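Local structure of transcriptional regulator, IclR family (Ruegeria sp. TM1040, 3R4K) at residues S198-P202 against I231-R236. The protein probably binds DNA through an N-terminal helix-turn-helix domain and regulates transcription, with a C-terminal domain of the kind that senses small-molecule effectors in IclR-family relatives. Numbering follows the deposited sequence.
Sequences SHAVP and IPPALR
H199 points from the strand at the helix and meets three of its residues. Its CB lies 3.7 Å from L235 CD2, with I231 CG2 little farther off. The ring comes next. I231 CG2 sits over one face in a CH-pi contact, 3.9 Å from the ring centroid and 21° off the normal. It is nearest H199 CG, at 3.7 Å, and almost as near ND1. I231 CG2 stands anti to its backbone N and CG1 anti to the carbonyl carbon (chi1 -69°), which turns CG2 toward the ring. Farther out, H199 CD2 lies 3.9 Å from P232 CG, and H199 NE2 is only slightly more distant from the same carbon. H197 meets the H199 ring with nearly parallel planes. With an alanine here the ring is gone, and a gap would probably open beside I231 CG2 and P232 CG.

L235 fills the space between H199 and V201. Its CD2 rests on the strand backbone in van der Waals contact, 3.5 Å from the carbonyl oxygen H199 O. Its CD1 meets V201 CG2 at 3.9 Å, the two side chains reaching tip to tip. At the margin, V201 CG1 lies 4.3 Å from R236 CG. The guanidinium of R236 turns elsewhere, and its NH1 hydrogen-bonds to T183 O.

The axes of 198-202 and 231-236 come within 8.7 Å at a crossing angle of -32°. L90 of helix 79-94 also touches L235. This is mostly apolar packing, with one CH-pi contact, of helix 225-245 on the antiparallel sheet, as expected for the GAF-like, profilin-like C-terminal domain of IclR regulators.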
ATOM      1  N   SER A 198     -10.388 -29.979  -2.710  1.00 48.15           N
ATOM      2  CA  SER A 198      -9.931 -28.692  -2.215  1.00 46.53           C
ATOM      3  C   SER A 198     -11.070 -27.804  -1.686  1.00 53.16           C
ATOM      4  O   SER A 198     -12.212 -27.887  -2.142  1.00 55.50           O
ATOM      5  CB  SER A 198      -9.151 -27.934  -3.289  1.00 50.78           C
ATOM      6  OG  SER A 198      -9.131 -28.548  -4.570  1.00 68.35           O
ATOM      7  N   HIS A 199     -10.727 -26.973  -0.689  1.00 48.47           N
ATOM      8  CA  HIS A 199     -11.542 -25.950  -0.031  1.00 48.42           C
ATOM      9  C   HIS A 199     -10.804 -24.635  -0.162  1.00 48.87           C
ATOM     10  O   HIS A 199      -9.591 -24.614   0.072  1.00 45.82           O
ATOM     11  CB  HIS A 199     -11.741 -26.274   1.458  1.00 50.04           C
ATOM     12  CG  HIS A 199     -12.659 -27.409   1.752  1.00 56.54           C
ATOM     13  ND1 HIS A 199     -12.241 -28.724   1.631  1.00 58.86           N
ATOM     14  CD2 HIS A 199     -13.915 -27.392   2.253  1.00 61.27           C
ATOM     15  CE1 HIS A 199     -13.271 -29.459   2.008  1.00 61.01           C
ATOM     16  NE2 HIS A 199     -14.301 -28.699   2.389  1.00 63.10           N
ATOM     17  N   ALA A 200     -11.495 -23.541  -0.513  1.00 44.72           N
ATOM     18  CA  ALA A 200     -10.821 -22.244  -0.639  1.00 42.12           C
ATOM     19  C   ALA A 200     -11.704 -21.084  -0.254  1.00 44.08           C
ATOM     20  O   ALA A 200     -12.919 -21.125  -0.439  1.00 45.55           O
ATOM     21  CB  ALA A 200     -10.304 -22.038  -2.050  1.00 42.30           C
ATOM     22  N   VAL A 201     -11.066 -20.047   0.295  1.00 37.29           N
ATOM     23  CA  VAL A 201     -11.695 -18.789   0.704  1.00 36.48           C
ATOM     24  C   VAL A 201     -10.984 -17.642  -0.017  1.00 39.97           C
ATOM     25  O   VAL A 201      -9.766 -17.720  -0.217  1.00 38.71           O
ATOM     26  CB  VAL A 201     -11.726 -18.565   2.253  1.00 38.93           C
ATOM     27  CG1 VAL A 201     -12.661 -19.553   2.940  1.00 41.26           C
ATOM     28  CG2 VAL A 201     -10.330 -18.589   2.878  1.00 35.81           C
ATOM     29  N   PRO A 202     -11.690 -16.563  -0.404  1.00 37.60           N
ATOM     30  CA  PRO A 202     -10.989 -15.442  -1.045  1.00 35.72           C
ATOM     31  C   PRO A 202     -10.215 -14.589  -0.027  1.00 36.13           C
ATOM     32  O   PRO A 202     -10.563 -14.546   1.154  1.00 33.73           O
ATOM     33  CB  PRO A 202     -12.126 -14.649  -1.677  1.00 39.69           C
ATOM     34  CG  PRO A 202     -13.293 -14.892  -0.754  1.00 46.20           C
ATOM     35  CD  PRO A 202     -13.136 -16.282  -0.238  1.00 42.05           C
ATOM     36  N   ILE A 231     -12.364 -28.679   8.372  1.00 52.12           N
ATOM     37  CA  ILE A 231     -11.614 -27.848   7.420  1.00 47.84           C
ATOM     38  C   ILE A 231     -12.305 -26.469   7.224  1.00 49.92           C
ATOM     39  O   ILE A 231     -11.620 -25.467   7.427  1.00 46.70           O
ATOM     40  CB  ILE A 231     -11.318 -28.572   6.072  1.00 49.36           C
ATOM     41  CG1 ILE A 231     -10.288 -29.712   6.286  1.00 49.02           C
ATOM     42  CG2 ILE A 231     -10.852 -27.573   4.991  1.00 46.11           C
ATOM     43  CD1 ILE A 231     -10.188 -30.746   5.174  1.00 51.24           C
ATOM     44  N   PRO A 232     -13.616 -26.374   6.880  1.00 49.16           N
ATOM     45  CA  PRO A 232     -14.226 -25.047   6.668  1.00 49.47           C
ATOM     46  C   PRO A 232     -14.065 -24.033   7.838  1.00 54.66           C
ATOM     47  O   PRO A 232     -13.595 -22.938   7.528  1.00 52.00           O
ATOM     48  CB  PRO A 232     -15.692 -25.385   6.387  1.00 54.27           C
ATOM     49  CG  PRO A 232     -15.629 -26.740   5.748  1.00 58.93           C
ATOM     50  CD  PRO A 232     -14.584 -27.447   6.557  1.00 53.35           C
ATOM     51  N   PRO A 233     -14.346 -24.318   9.146  1.00 54.00           N
ATOM     52  CA  PRO A 233     -14.100 -23.292  10.185  1.00 53.49           C
ATOM     53  C   PRO A 233     -12.633 -22.870  10.307  1.00 54.38           C
ATOM     54  O   PRO A 233     -12.358 -21.684  10.513  1.00 52.29           O
ATOM     55  CB  PRO A 233     -14.548 -23.971  11.490  1.00 58.36           C
ATOM     56  CG  PRO A 233     -15.349 -25.126  11.087  1.00 65.43           C
ATOM     57  CD  PRO A 233     -14.889 -25.554   9.743  1.00 58.85           C
ATOM     58  N   ALA A 234     -11.698 -23.839  10.185  1.00 50.30           N
ATOM     59  CA  ALA A 234     -10.264 -23.602  10.289  1.00 47.16           C
ATOM     60  C   ALA A 234      -9.770 -22.728   9.138  1.00 49.90           C
ATOM     61  O   ALA A 234      -9.012 -21.779   9.385  1.00 47.60           O
ATOM     62  CB  ALA A 234      -9.515 -24.919  10.316  1.00 47.59           C
ATOM     63  N   LEU A 235     -10.234 -23.015   7.894  1.00 46.36           N
ATOM     64  CA  LEU A 235      -9.849 -22.253   6.700  1.00 43.69           C
ATOM     65  C   LEU A 235     -10.425 -20.829   6.744  1.00 47.28           C
ATOM     66  O   LEU A 235      -9.687 -19.886   6.467  1.00 45.79           O
ATOM     67  CB  LEU A 235     -10.271 -22.990   5.414  1.00 43.98           C
ATOM     68  CG  LEU A 235     -10.110 -22.254   4.075  1.00 46.49           C
ATOM     69  CD1 LEU A 235      -8.656 -21.949   3.742  1.00 43.32           C
ATOM     70  CD2 LEU A 235     -10.731 -23.023   2.980  1.00 50.37           C
ATOM     71  N   ARG A 236     -11.710 -20.670   7.126  1.00 46.13           N
ATOM     72  CA  ARG A 236     -12.380 -19.358   7.242  1.00 45.89           C
ATOM     73  C   ARG A 236     -11.621 -18.442   8.195  1.00 50.46           C
ATOM     74  O   ARG A 236     -11.349 -17.293   7.848  1.00 48.82           O
ATOM     75  CB  ARG A 236     -13.833 -19.506   7.707  1.00 44.75           C
ATOM     76  CG  ARG A 236     -14.766 -20.023   6.625  1.00 50.43           C
ATOM     77  CD  ARG A 236     -16.199 -20.039   7.137  1.00 61.59           C
ATOM     78  NE  ARG A 236     -17.082 -20.935   6.380  1.00 59.36           N
ATOM     79  CZ  ARG A 236     -17.751 -20.582   5.288  1.00 69.63           C
ATOM     80  NH1 ARG A 236     -17.620 -19.357   4.787  1.00 49.91           N
ATOM     81  NH2 ARG A 236     -18.548 -21.448   4.682  1.00 62.72           N
TER